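Side-chain contacts in periplasmic binding protein (Thermotoga lettingae TMO, PDB 4RY8), which binds 5-methylthioribose in the cleft between its two lobes and probably hands it on to a membrane transporter for uptake: residues V21-E26 and G145-L150; Y141-G146 and D206-G211; D151-M156 and L202-E207. One frame throughout, in Å; residues are numbered along the deposited sequence.

Interaction 1: residues V21-E26 and G145-L150; sequences VREVGE and GGFAPL. With SR1 (5-S-methyl-5-thio-alpha-D-ribofuranose), chain G.
Glu23 and Phe147 face each other across the cleft that holds the sugar, in a van der Waals contact of a carboxylate with a phenyl ring, with no hydrogen bond between the two segments. The two side chains meet at a slant, but the carboxylate and phenyl planes are nearly parallel, 18° apart. Phe147 CE1 is equally far from both oxygens, 3.3 Å from Glu23 OE1 and from Glu23 OE2. The glutamate reaches this far because CG is set anti to the backbone N (chi1 -169°) and the chain runs straight on from there. Glu23 OE1 also takes a hydrogen bond from Gly80 N, which probably helps to hold the carboxylate in place.

The apolar part is slight. Val24 sends one methyl across at about a right angle, bringing Val24 CG2 to 4.1 Å from Phe147 CE1.

The third group of contacts makes Phe147, Pro149 and Leu150 a wall beside the ligand's tail and ring oxygen. The thiomethyl carbon CS of 5-methylthioribose stands 3.8 Å above the plane of the Phe147 ring, over its centre, a CH-pi contact consistent with a pocket for an apolar tail. Leu150 CG lies 4.1 Å from the ligand S, and Pro149 CG passes 3.7 Å from the ring oxygen O4.

With both lobes touching the ligand, this is consistent with the closed form of a two-lobed periplasmic binding protein. Segment 21-26 runs off the end of strand 17-22, which lies between strands 47-52 and 74-78 in the sheet of one lobe, with Met60 of helix 57-69 against Glu23 and Phe30 of helix 28-44 against Val24. Phe147 is the N-cap residue of helix 148-163 in the other lobe. Glu26 reaches Gly178 N and Thr180 OG1, next to the start of helix 180-194.

Interaction 2: residues Y141-G146 and D206-G211; sequences YVNVGG and DEFAKG
Val142 and Phe208 bring their CA atoms to 6.5 Å, where the end of strand 137-142 meets the first turn of helix 206-219. This is the layering of a Rossmann-like alpha/beta lobe: the helix follows strand 200-203 and covers the neighbouring parallel strand 137-142.

Phe208 does all the touching on the helix side. Val142 and Phe208 lie alongside one another, pointing opposite ways, with Val142 CG1 3.7 Å from Phe208 CB and from Phe208 CG. Farther out the ring reaches past the strand end: Phe208 CD2 is 3.5 Å from Val142 O, and Phe208 CZ is 3.6 Å from Val144 CG1, which meets it obliquely. Thr180 and Thr184 of helix 180-194 also pack on this ring, and Trp205 of the sugar pocket meets it edge-to-face. With an alanine in place of Phe208, a gap is likely to open against Val142 and Val144, and Trp205 to lose its edge-to-face partner.

Asn143 turns its CB away and meets the ring through its backbone, Asn143 CA 3.8 Å from Phe208 CE2. Its amide turns to the strand and to helix 148-163: Asn143 ND2 bonds Leu150 O and also donates to Tyr141 OH at 3.0 Å, nearly straight (168°) and in the amide plane.

Interaction 3: residues D151-M156 and L202-E207; sequences DKRDKM and LAMWDE. With SR1 (5-S-methyl-5-thio-alpha-D-ribofuranose), chain G.
Arg153 lays the base of its side chain over the thioether of Met204, with Arg153 CB 4.1 Å from Met204 SD and about as far from the methyl carbon CE. The methionine, bent at chi2, turns its sulfur end back toward the helix, while the arginine chain runs extended past it to the cleft. There the guanidinium meets the backbone of the same residue: Arg153 NH1 donates to Met204 O at 2.8 Å. The carbonyl points almost straight at the nitrogen and lies close to the guanidinium plane, but the N-H is bent away at 133°.

A straighter bond leaves the same nitrogen for the sugar, from Arg153 NH1 to ligand O3 at 2.9 Å and 163°, and Arg153 NH2 adds a bond to O2 at 3.1 Å. Asp118 OD1 holds NH2 in a salt bridge and is likely to fix the rotation of the whole head. Two neighbouring hydroxyls gripped by one arginine, with an aromatic ring against one end of the sugar, is a scheme well known from sugar-binding proteins of the periplasmic type I fold.

The ring here is Trp205, the N-cap residue of helix 206-219. Ligand C5 stands 3.6 Å above one face, toward the rim, and Glu207 CB backs the opposite face at 3.5 Å over its centre, so the indole is held between the two. Its CD1 comes within 3.3 Å of ligand O3. Farther along helix 148-163, Met156 packs on Met156 of the second subunit, and Lys155 makes a cation-pi contact with Trp162 of that subunit.

Overall arrangement
All three contacts are buried, yet only interaction 1 spans the cleft; interactions 2 and 3 lie within the lobe of strands 137-142 and 200-203, neighbours in its sheet. Interaction 2 is the apolar one, a helix packed on a strand end. Interaction 3 is polar where it faces the ligand, and its helix 148-163, which also supplies Leu150 to interaction 1, reaches the subunit interface. Tyr141 OH and Asp154 OD1 probably share a hydrogen bond that ties interaction 2 to interaction 3. The ligand joins interactions 1 and 3: its methylthio end lies between Phe147 of interaction 1 and Trp205 of interaction 3, while O2 and O3 bond Arg153 of interaction 3.

Interaction 1: residues V21-E26 and G145-L150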
ATOM      1  N   VAL C  21      17.419   8.221  22.066  1.00 24.10           N
ATOM      2  CA  VAL C  21      17.716   9.592  21.692  1.00 22.61           C
ATOM      3  C   VAL C  21      16.691  10.014  20.671  1.00 24.33           C
ATOM      4  O   VAL C  21      16.665   9.483  19.561  1.00 24.91           O
ATOM      5  CB  VAL C  21      19.133   9.727  21.101  1.00 27.38           C
ATOM      6  CG1 VAL C  21      19.403  11.170  20.675  1.00 28.91           C
ATOM      7  CG2 VAL C  21      20.150   9.281  22.116  1.00 26.35           C
ATOM      8  N   ARG C  22      15.869  11.001  21.028  1.00 22.19           N
ATOM      9  CA  ARG C  22      14.749  11.406  20.208  1.00 23.93           C
ATOM     10  C   ARG C  22      14.876  12.788  19.709  1.00 21.27           C
ATOM     11  O   ARG C  22      15.234  13.653  20.456  1.00 29.73           O
ATOM     12  CB  ARG C  22      13.469  11.409  21.039  1.00 25.15           C
ATOM     13  CG  ARG C  22      13.219  10.139  21.839  1.00 31.83           C
ATOM     14  CD  ARG C  22      12.565  10.509  23.141  1.00 53.02           C
ATOM     15  NE  ARG C  22      11.134  10.512  22.985  1.00 42.72           N
ATOM     16  CZ  ARG C  22      10.269  11.237  23.693  1.00 34.70           C
ATOM     17  NH1 ARG C  22      10.633  12.116  24.634  1.00 41.54           N
ATOM     18  NH2 ARG C  22       8.994  11.073  23.422  1.00 32.38           N
ATOM     19  N   GLU C  23      14.447  13.026  18.493  1.00 20.25           N
ATOM     20  CA  GLU C  23      14.393  14.389  17.969  1.00 22.75           C
ATOM     21  C   GLU C  23      13.218  15.152  18.560  1.00 29.55           C
ATOM     22  O   GLU C  23      13.328  16.332  18.871  1.00 27.44           O
ATOM     23  CB  GLU C  23      14.273  14.379  16.441  1.00 21.35           C
ATOM     24  CG  GLU C  23      14.474  15.756  15.793  1.00 24.34           C
ATOM     25  CD  GLU C  23      14.059  15.869  14.300  1.00 24.73           C
ATOM     26  OE1 GLU C  23      13.774  14.861  13.609  1.00 27.91           O
ATOM     27  OE2 GLU C  23      14.007  17.006  13.786  1.00 33.10           O
ATOM     28  N   VAL C  24      12.093  14.477  18.732  1.00 22.42           N
ATOM     29  CA  VAL C  24      10.831  15.163  18.927  1.00 30.30           C
ATOM     30  C   VAL C  24      10.052  14.416  20.003  1.00 27.45           C
ATOM     31  O   VAL C  24      10.061  13.200  20.024  1.00 24.58           O
ATOM     32  CB  VAL C  24      10.036  15.182  17.589  1.00 41.97           C
ATOM     33  CG1 VAL C  24       8.548  15.463  17.797  1.00 35.20           C
ATOM     34  CG2 VAL C  24      10.648  16.202  16.642  1.00 62.40           C
ATOM     35  N   GLY C  25       9.408  15.145  20.896  1.00 27.01           N
ATOM     36  CA  GLY C  25       8.628  14.514  21.957  1.00 33.16           C
ATOM     37  C   GLY C  25       7.225  15.060  22.172  1.00 26.45           C
ATOM     38  O   GLY C  25       6.540  14.587  23.070  1.00 28.22           O
ATOM     39  N   GLU C  26       6.771  16.014  21.351  1.00 27.15           N
ATOM     40  CA  GLU C  26       5.481  16.668  21.571  1.00 31.49           C
ATOM     41  C   GLU C  26       4.260  15.818  21.175  1.00 26.43           C
ATOM     42  O   GLU C  26       4.259  15.161  20.175  1.00 25.11           O
ATOM     43  CB  GLU C  26       5.417  18.035  20.875  1.00 29.30           C
ATOM     44  CG  GLU C  26       5.322  18.031  19.364  1.00 37.73           C
ATOM     45  CD  GLU C  26       5.084  19.434  18.810  1.00 23.76           C
ATOM     46  OE1 GLU C  26       4.075  20.086  19.188  1.00 31.53           O
ATOM     47  OE2 GLU C  26       5.899  19.878  18.003  1.00 34.54           O
ATOM     48  N   GLY C 145       8.350  18.990   5.088  1.00 22.69           N
ATOM     49  CA  GLY C 145       9.518  18.202   4.732  1.00 19.20           C
ATOM     50  C   GLY C 145      10.531  18.082   5.852  1.00 24.54           C
ATOM     51  O   GLY C 145      10.369  18.681   6.916  1.00 27.93           O
ATOM     52  N   GLY C 146      11.514  17.200   5.669  1.00 30.18           N
ATOM     53  CA  GLY C 146      12.576  17.014   6.652  1.00 33.41           C
ATOM     54  C   GLY C 146      12.352  15.973   7.732  1.00 27.65           C
ATOM     55  O   GLY C 146      13.163  15.820   8.640  1.00 31.80           O
ATOM     56  N   PHE C 147      11.252  15.254   7.651  1.00 22.69           N
ATOM     57  CA  PHE C 147      10.999  14.143   8.570  1.00 19.55           C
ATOM     58  C   PHE C 147      10.741  12.850   7.795  1.00 21.67           C
ATOM     59  O   PHE C 147       9.813  12.787   6.972  1.00 16.12           O
ATOM     60  CB  PHE C 147       9.803  14.468   9.455  1.00 26.38           C
ATOM     61  CG  PHE C 147      10.085  15.555  10.468  1.00 23.23           C
ATOM     62  CD1 PHE C 147      10.726  15.261  11.677  1.00 26.87           C
ATOM     63  CD2 PHE C 147       9.703  16.856  10.220  1.00 18.77           C
ATOM     64  CE1 PHE C 147      10.988  16.252  12.589  1.00 26.54           C
ATOM     65  CE2 PHE C 147       9.960  17.850  11.142  1.00 22.93           C
ATOM     66  CZ  PHE C 147      10.605  17.556  12.319  1.00 25.85           C
ATOM     67  N   ALA C 148      11.502  11.809   8.127  1.00 21.63           N
ATOM     68  CA  ALA C 148      11.413  10.506   7.430  1.00 24.33           C
ATOM     69  C   ALA C 148       9.990  10.039   7.170  1.00 29.37           C
ATOM     70  O   ALA C 148       9.590   9.792   6.043  1.00 20.74           O
ATOM     71  CB  ALA C 148      12.153   9.435   8.221  1.00 35.88           C
ATOM     72  N   PRO C 149       9.217   9.891   8.225  1.00 16.47           N
ATOM     73  CA  PRO C 149       7.884   9.380   7.963  1.00 20.28           C
ATOM     74  C   PRO C 149       7.040  10.365   7.128  1.00 20.21           C
ATOM     75  O   PRO C 149       6.312   9.945   6.225  1.00 16.70           O
ATOM     76  CB  PRO C 149       7.301   9.195   9.366  1.00 17.31           C
ATOM     77  CG  PRO C 149       8.115  10.088  10.226  1.00 23.06           C
ATOM     78  CD  PRO C 149       9.492   9.980   9.668  1.00 21.47           C
ATOM     79  N   LEU C 150       7.186  11.663   7.376  1.00 20.30           N
ATOM     80  CA  LEU C 150       6.379  12.635   6.640  1.00 21.05           C
ATOM     81  C   LEU C 150       6.704  12.618   5.175  1.00 19.63           C
ATOM     82  O   LEU C 150       5.772  12.767   4.368  1.00 20.72           O
ATOM     83  CB  LEU C 150       6.536  14.045   7.170  1.00 20.54           C
ATOM     84  CG  LEU C 150       6.202  14.124   8.656  1.00 18.28           C
ATOM     85  CD1 LEU C 150       6.201  15.558   9.133  1.00 21.10           C
ATOM     86  CD2 LEU C 150       4.838  13.485   8.901  1.00 20.35           C
TER
HETATM   87  CS  SR1 G 401       7.193  15.046  13.245  1.00 25.10           C
HETATM   88  S   SR1 G 401       7.216  13.400  12.570  1.00 20.45           S
HETATM   89  C5  SR1 G 401       5.605  12.938  13.254  1.00 25.11           C
HETATM   90  C4  SR1 G 401       5.237  11.504  12.883  1.00 20.17           C
HETATM   91  O4  SR1 G 401       6.260  10.699  13.370  1.00 23.29           O
HETATM   92  C1  SR1 G 401       5.745   9.496  13.975  1.00 43.30           C
HETATM   93  O1  SR1 G 401       6.204   8.426  13.220  1.00 27.28           O
HETATM   94  C2  SR1 G 401       4.225   9.536  13.967  1.00 30.48           C
HETATM   95  O2  SR1 G 401       3.533   8.566  13.135  1.00 20.18           O
HETATM   96  C3  SR1 G 401       3.960  10.958  13.511  1.00 21.80           C
HETATM   97  O3  SR1 G 401       2.885  10.994  12.582  1.00 22.86           O

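Interaction 2: residues Y141-G146 and D206-G211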
ATOM      1  N   TYR C 141      -3.539  20.379   2.398  1.00 21.42           N
ATOM      2  CA  TYR C 141      -2.564  19.344   2.770  1.00 17.84           C
ATOM      3  C   TYR C 141      -1.734  19.862   3.931  1.00 19.99           C
ATOM      4  O   TYR C 141      -1.066  20.906   3.823  1.00 25.39           O
ATOM      5  CB  TYR C 141      -1.647  19.115   1.590  1.00 17.96           C
ATOM      6  CG  TYR C 141      -0.538  18.087   1.729  1.00 18.53           C
ATOM      7  CD1 TYR C 141      -0.746  16.845   2.326  1.00 15.48           C
ATOM      8  CD2 TYR C 141       0.671  18.293   1.112  1.00 16.08           C
ATOM      9  CE1 TYR C 141       0.263  15.925   2.392  1.00 15.20           C
ATOM     10  CE2 TYR C 141       1.676  17.371   1.175  1.00 15.80           C
ATOM     11  CZ  TYR C 141       1.453  16.170   1.791  1.00 22.07           C
ATOM     12  OH  TYR C 141       2.439  15.246   1.793  1.00 23.69           O
ATOM     13  N   VAL C 142      -1.706  19.114   5.023  1.00 17.58           N
ATOM     14  CA  VAL C 142      -0.928  19.547   6.188  1.00 17.85           C
ATOM     15  C   VAL C 142       0.219  18.575   6.430  1.00 21.21           C
ATOM     16  O   VAL C 142       0.035  17.404   6.861  1.00 16.60           O
ATOM     17  CB  VAL C 142      -1.756  19.695   7.432  1.00 20.18           C
ATOM     18  CG1 VAL C 142      -0.995  20.539   8.439  1.00 27.09           C
ATOM     19  CG2 VAL C 142      -3.141  20.261   7.133  1.00 21.01           C
ATOM     20  N   ASN C 143       1.408  19.049   6.074  1.00 18.09           N
ATOM     21  CA  ASN C 143       2.609  18.257   6.182  1.00 17.11           C
ATOM     22  C   ASN C 143       3.772  19.158   5.918  1.00 22.08           C
ATOM     23  O   ASN C 143       3.582  20.274   5.415  1.00 23.02           O
ATOM     24  CB  ASN C 143       2.592  17.114   5.152  1.00 21.27           C
ATOM     25  CG  ASN C 143       3.595  16.017   5.459  1.00 16.25           C
ATOM     26  OD1 ASN C 143       4.094  15.880   6.588  1.00 18.14           O
ATOM     27  ND2 ASN C 143       3.879  15.214   4.466  1.00 18.74           N
ATOM     28  N   VAL C 144       4.961  18.680   6.299  1.00 20.67           N
ATOM     29  CA  VAL C 144       6.217  19.438   6.166  1.00 20.89           C
ATOM     30  C   VAL C 144       7.356  18.492   5.821  1.00 19.46           C
ATOM     31  O   VAL C 144       7.336  17.325   6.215  1.00 24.50           O
ATOM     32  CB  VAL C 144       6.563  20.150   7.496  1.00 30.70           C
ATOM     33  CG1 VAL C 144       5.323  20.684   8.158  1.00 43.46           C
ATOM     34  CG2 VAL C 144       7.250  19.233   8.493  1.00 31.44           C
ATOM     35  N   GLY C 145       8.350  18.990   5.088  1.00 22.69           N
ATOM     36  CA  GLY C 145       9.518  18.202   4.732  1.00 19.20           C
ATOM     37  C   GLY C 145      10.531  18.082   5.852  1.00 24.54           C
ATOM     38  O   GLY C 145      10.369  18.681   6.916  1.00 27.93           O
ATOM     39  N   GLY C 146      11.514  17.200   5.669  1.00 30.18           N
ATOM     40  CA  GLY C 146      12.576  17.014   6.652  1.00 33.41           C
ATOM     41  C   GLY C 146      12.352  15.973   7.732  1.00 27.65           C
ATOM     42  O   GLY C 146      13.163  15.820   8.640  1.00 31.80           O
ATOM     43  N   ASP C 206      -1.081  13.217  13.696  1.00 20.16           N
ATOM     44  CA  ASP C 206      -2.274  13.595  14.418  1.00 17.37           C
ATOM     45  C   ASP C 206      -2.231  14.977  15.082  1.00 23.66           C
ATOM     46  O   ASP C 206      -3.276  15.583  15.274  1.00 24.93           O
ATOM     47  CB  ASP C 206      -2.819  12.494  15.422  1.00 19.66           C
ATOM     48  CG  ASP C 206      -1.839  12.143  16.551  1.00 22.95           C
ATOM     49  OD1 ASP C 206      -0.695  12.633  16.590  1.00 19.64           O
ATOM     50  OD2 ASP C 206      -2.236  11.347  17.465  1.00 23.42           O
ATOM     51  N   GLU C 207      -1.055  15.504  15.408  1.00 25.45           N
ATOM     52  CA  GLU C 207      -0.948  16.871  15.950  1.00 22.03           C
ATOM     53  C   GLU C 207      -1.335  17.960  14.921  1.00 20.26           C
ATOM     54  O   GLU C 207      -1.963  18.977  15.276  1.00 20.88           O
ATOM     55  CB  GLU C 207       0.451  17.120  16.523  1.00 20.05           C
ATOM     56  CG  GLU C 207       0.754  16.292  17.758  1.00 23.04           C
ATOM     57  CD  GLU C 207      -0.186  16.576  18.912  1.00 26.10           C
ATOM     58  OE1 GLU C 207      -0.387  17.757  19.287  1.00 25.44           O
ATOM     59  OE2 GLU C 207      -0.725  15.609  19.474  1.00 25.18           O
ATOM     60  N   PHE C 208      -1.028  17.721  13.663  1.00 25.54           N
ATOM     61  CA  PHE C 208      -1.469  18.610  12.587  1.00 20.14           C
ATOM     62  C   PHE C 208      -3.009  18.494  12.484  1.00 20.81           C
ATOM     63  O   PHE C 208      -3.733  19.481  12.421  1.00 19.70           O
ATOM     64  CB  PHE C 208      -0.904  18.171  11.239  1.00 21.50           C
ATOM     65  CG  PHE C 208       0.586  18.409  11.021  1.00 28.52           C
ATOM     66  CD1 PHE C 208       1.269  19.534  11.502  1.00 18.20           C
ATOM     67  CD2 PHE C 208       1.261  17.547  10.185  1.00 21.38           C
ATOM     68  CE1 PHE C 208       2.615  19.680  11.226  1.00 20.02           C
ATOM     69  CE2 PHE C 208       2.599  17.709   9.895  1.00 23.85           C
ATOM     70  CZ  PHE C 208       3.265  18.785  10.407  1.00 21.44           C
ATOM     71  N   ALA C 209      -3.504  17.266  12.469  1.00 22.19           N
ATOM     72  CA  ALA C 209      -4.957  17.017  12.347  1.00 25.17           C
ATOM     73  C   ALA C 209      -5.758  17.722  13.456  1.00 21.00           C
ATOM     74  O   ALA C 209      -6.759  18.357  13.187  1.00 21.64           O
ATOM     75  CB  ALA C 209      -5.240  15.510  12.354  1.00 22.97           C
ATOM     76  N   LYS C 210      -5.286  17.631  14.696  1.00 26.97           N
ATOM     77  CA  LYS C 210      -5.985  18.183  15.859  1.00 23.19           C
ATOM     78  C   LYS C 210      -6.145  19.668  15.700  1.00 20.73           C
ATOM     79  O   LYS C 210      -7.198  20.211  15.893  1.00 21.63           O
ATOM     80  CB  LYS C 210      -5.212  17.869  17.150  1.00 24.91           C
ATOM     81  CG  LYS C 210      -4.873  16.391  17.323  1.00 47.40           C
ATOM     82  CD  LYS C 210      -5.600  15.694  18.432  1.00 33.54           C
ATOM     83  CE  LYS C 210      -4.907  15.901  19.757  1.00 50.27           C
ATOM     84  NZ  LYS C 210      -3.474  15.500  19.837  1.00 41.06           N
ATOM     85  N   GLY C 211      -5.081  20.341  15.285  1.00 21.48           N
ATOM     86  CA  GLY C 211      -5.188  21.763  14.996  1.00 20.55           C
ATOM     87  C   GLY C 211      -6.187  22.096  13.942  1.00 20.53           C
ATOM     88  O   GLY C 211      -6.979  23.037  14.112  1.00 22.59           O
TER

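Interaction 3: residues D151-M156 and L202-E207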
ATOM      1  N   ASP C 151       8.010  12.482   4.856  1.00 27.11           N
ATOM      2  CA  ASP C 151       8.503  12.451   3.481  1.00 20.45           C
ATOM      3  C   ASP C 151       8.058  11.182   2.729  1.00 17.36           C
ATOM      4  O   ASP C 151       7.680  11.240   1.585  1.00 20.53           O
ATOM      5  CB  ASP C 151      10.038  12.452   3.412  1.00 19.28           C
ATOM      6  CG  ASP C 151      10.693  13.793   3.758  1.00 32.03           C
ATOM      7  OD1 ASP C 151      10.090  14.853   3.727  1.00 23.23           O
ATOM      8  OD2 ASP C 151      11.872  13.748   4.097  1.00 17.86           O
ATOM      9  N   LYS C 152       8.147  10.025   3.382  1.00 17.13           N
ATOM     10  CA  LYS C 152       7.559   8.792   2.864  1.00 19.78           C
ATOM     11  C   LYS C 152       6.040   8.976   2.578  1.00 16.63           C
ATOM     12  O   LYS C 152       5.543   8.681   1.474  1.00 17.31           O
ATOM     13  CB  LYS C 152       7.757   7.676   3.864  1.00 15.66           C
ATOM     14  CG  LYS C 152       9.174   7.220   4.015  1.00 18.66           C
ATOM     15  CD  LYS C 152       9.358   6.327   5.244  1.00 20.01           C
ATOM     16  CE  LYS C 152      10.854   6.182   5.574  1.00 27.54           C
ATOM     17  NZ  LYS C 152      11.142   5.319   6.776  1.00 19.62           N
ATOM     18  N   ARG C 153       5.296   9.455   3.556  1.00 16.45           N
ATOM     19  CA  ARG C 153       3.866   9.688   3.314  1.00 17.35           C
ATOM     20  C   ARG C 153       3.675  10.687   2.189  1.00 24.65           C
ATOM     21  O   ARG C 153       2.779  10.518   1.366  1.00 18.11           O
ATOM     22  CB  ARG C 153       3.199  10.201   4.533  1.00 17.47           C
ATOM     23  CG  ARG C 153       3.195   9.124   5.594  1.00 18.49           C
ATOM     24  CD  ARG C 153       2.901   9.637   6.990  1.00 21.61           C
ATOM     25  NE  ARG C 153       3.373   8.682   8.009  1.00 21.17           N
ATOM     26  CZ  ARG C 153       3.476   8.932   9.314  1.00 16.98           C
ATOM     27  NH1 ARG C 153       3.103  10.108   9.800  1.00 18.08           N
ATOM     28  NH2 ARG C 153       3.975   7.996  10.149  1.00 15.71           N
ATOM     29  N   ASP C 154       4.524  11.716   2.131  1.00 15.54           N
ATOM     30  CA  ASP C 154       4.338  12.726   1.068  1.00 15.51           C
ATOM     31  C   ASP C 154       4.346  12.118  -0.361  1.00 15.27           C
ATOM     32  O   ASP C 154       3.499  12.459  -1.210  1.00 15.45           O
ATOM     33  CB  ASP C 154       5.366  13.825   1.213  1.00 18.90           C
ATOM     34  CG  ASP C 154       5.255  14.859   0.129  1.00 19.08           C
ATOM     35  OD1 ASP C 154       4.330  15.689   0.114  1.00 19.67           O
ATOM     36  OD2 ASP C 154       6.075  14.746  -0.750  1.00 25.72           O
ATOM     37  N   LYS C 155       5.271  11.187  -0.614  1.00 17.20           N
ATOM     38  CA  LYS C 155       5.410  10.551  -1.926  1.00 15.87           C
ATOM     39  C   LYS C 155       4.142   9.893  -2.386  1.00 16.61           C
ATOM     40  O   LYS C 155       3.794   9.870  -3.570  1.00 16.19           O
ATOM     41  CB  LYS C 155       6.555   9.546  -1.908  1.00 19.42           C
ATOM     42  CG  LYS C 155       7.957  10.132  -1.789  1.00 23.52           C
ATOM     43  CD  LYS C 155       8.323  10.931  -3.023  1.00 26.36           C
ATOM     44  CE  LYS C 155       9.820  11.153  -3.134  1.00 37.16           C
ATOM     45  NZ  LYS C 155      10.171  11.962  -4.335  1.00 40.04           N
ATOM     46  N   MET C 156       3.428   9.299  -1.424  1.00 15.96           N
ATOM     47  CA  MET C 156       2.218   8.599  -1.737  1.00 19.79           C
ATOM     48  C   MET C 156       1.097   9.570  -2.012  1.00 29.02           C
ATOM     49  O   MET C 156       0.284   9.292  -2.893  1.00 22.36           O
ATOM     50  CB  MET C 156       1.894   7.599  -0.618  1.00 17.12           C
ATOM     51  CG  MET C 156       2.799   6.363  -0.622  1.00 27.55           C
ATOM     52  SD  MET C 156       3.035   5.466  -2.192  1.00 23.80           S
ATOM     53  CE  MET C 156       3.257   3.802  -1.578  1.00 53.68           C
ATOM     54  N   LEU C 202      -6.040  16.727   4.557  1.00 19.79           N
ATOM     55  CA  LEU C 202      -5.198  15.569   4.680  1.00 17.57           C
ATOM     56  C   LEU C 202      -3.979  15.993   5.494  1.00 19.83           C
ATOM     57  O   LEU C 202      -3.136  16.796   5.069  1.00 17.79           O
ATOM     58  CB  LEU C 202      -4.816  15.052   3.303  1.00 17.62           C
ATOM     59  CG  LEU C 202      -3.855  13.887   3.266  1.00 20.42           C
ATOM     60  CD1 LEU C 202      -4.539  12.641   3.820  1.00 19.17           C
ATOM     61  CD2 LEU C 202      -3.361  13.677   1.827  1.00 17.33           C
ATOM     62  N   ALA C 203      -3.878  15.438   6.670  1.00 16.95           N
ATOM     63  CA  ALA C 203      -2.905  15.840   7.685  1.00 16.50           C
ATOM     64  C   ALA C 203      -2.104  14.635   8.085  1.00 22.89           C
ATOM     65  O   ALA C 203      -2.631  13.655   8.628  1.00 17.88           O
ATOM     66  CB  ALA C 203      -3.604  16.416   8.892  1.00 24.01           C
ATOM     67  N   MET C 204      -0.809  14.712   7.859  1.00 16.30           N
ATOM     68  CA  MET C 204       0.068  13.533   7.940  1.00 15.42           C
ATOM     69  C   MET C 204       0.684  13.261   9.358  1.00 15.79           C
ATOM     70  O   MET C 204       1.558  12.449   9.491  1.00 15.56           O
ATOM     71  CB  MET C 204       1.128  13.664   6.826  1.00 18.32           C
ATOM     72  CG  MET C 204       0.604  13.459   5.370  1.00 17.50           C
ATOM     73  SD  MET C 204      -0.431  11.929   5.182  1.00 14.61           S
ATOM     74  CE  MET C 204      -0.402  11.760   3.405  1.00 28.46           C
ATOM     75  N   TRP C 205       0.221  13.955  10.391  1.00 20.58           N
ATOM     76  CA  TRP C 205       0.556  13.633  11.813  1.00 23.92           C
ATOM     77  C   TRP C 205      -0.667  13.996  12.659  1.00 16.79           C
ATOM     78  O   TRP C 205      -1.287  14.999  12.342  1.00 16.37           O
ATOM     79  CB  TRP C 205       1.822  14.455  12.199  1.00 17.75           C
ATOM     80  CG  TRP C 205       2.243  14.439  13.640  1.00 19.66           C
ATOM     81  CD1 TRP C 205       2.023  13.459  14.572  1.00 18.24           C
ATOM     82  CD2 TRP C 205       2.999  15.431  14.287  1.00 19.93           C
ATOM     83  NE1 TRP C 205       2.582  13.801  15.766  1.00 18.60           N
ATOM     84  CE2 TRP C 205       3.193  15.017  15.620  1.00 24.17           C
ATOM     85  CE3 TRP C 205       3.528  16.654  13.874  1.00 19.60           C
ATOM     86  CZ2 TRP C 205       3.889  15.792  16.544  1.00 22.02           C
ATOM     87  CZ3 TRP C 205       4.204  17.413  14.779  1.00 20.06           C
ATOM     88  CH2 TRP C 205       4.405  16.992  16.084  1.00 21.11           C
ATOM     89  N   ASP C 206      -1.081  13.217  13.696  1.00 20.16           N
ATOM     90  CA  ASP C 206      -2.274  13.595  14.418  1.00 17.37           C
ATOM     91  C   ASP C 206      -2.231  14.977  15.082  1.00 23.66           C
ATOM     92  O   ASP C 206      -3.276  15.583  15.274  1.00 24.93           O
ATOM     93  CB  ASP C 206      -2.819  12.494  15.422  1.00 19.66           C
ATOM     94  CG  ASP C 206      -1.839  12.143  16.551  1.00 22.95           C
ATOM     95  OD1 ASP C 206      -0.695  12.633  16.590  1.00 19.64           O
ATOM     96  OD2 ASP C 206      -2.236  11.347  17.465  1.00 23.42           O
ATOM     97  N   GLU C 207      -1.055  15.504  15.408  1.00 25.45           N
ATOM     98  CA  GLU C 207      -0.948  16.871  15.950  1.00 22.03           C
ATOM     99  C   GLU C 207      -1.335  17.960  14.921  1.00 20.26           C
ATOM    100  O   GLU C 207      -1.963  18.977  15.276  1.00 20.88           O
ATOM    101  CB  GLU C 207       0.451  17.120  16.523  1.00 20.05           C
ATOM    102  CG  GLU C 207       0.754  16.292  17.758  1.00 23.04           C
ATOM    103  CD  GLU C 207      -0.186  16.576  18.912  1.00 26.10           C
ATOM    104  OE1 GLU C 207      -0.387  17.757  19.287  1.00 25.44           O
ATOM    105  OE2 GLU C 207      -0.725  15.609  19.474  1.00 25.18           O
TER
HETATM  106  CS  SR1 G 401       7.193  15.046  13.245  1.00 25.10           C
HETATM  107  S   SR1 G 401       7.216  13.400  12.570  1.00 20.45           S
HETATM  108  C5  SR1 G 401       5.605  12.938  13.254  1.00 25.11           C
HETATM  109  C4  SR1 G 401       5.237  11.504  12.883  1.00 20.17           C
HETATM  110  O4  SR1 G 401       6.260  10.699  13.370  1.00 23.29           O
HETATM  111  C1  SR1 G 401       5.745   9.496  13.975  1.00 43.30           C
HETATM  112  O1  SR1 G 401       6.204   8.426  13.220  1.00 27.28           O
HETATM  113  C2  SR1 G 401       4.225   9.536  13.967  1.00 30.48           C
HETATM  114  O2  SR1 G 401       3.533   8.566  13.135  1.00 20.18           O
HETATM  115  C3  SR1 G 401       3.960  10.958  13.511  1.00 21.80           C
HETATM  116  O3  SR1 G 401       2.885  10.994  12.582  1.00 22.86           O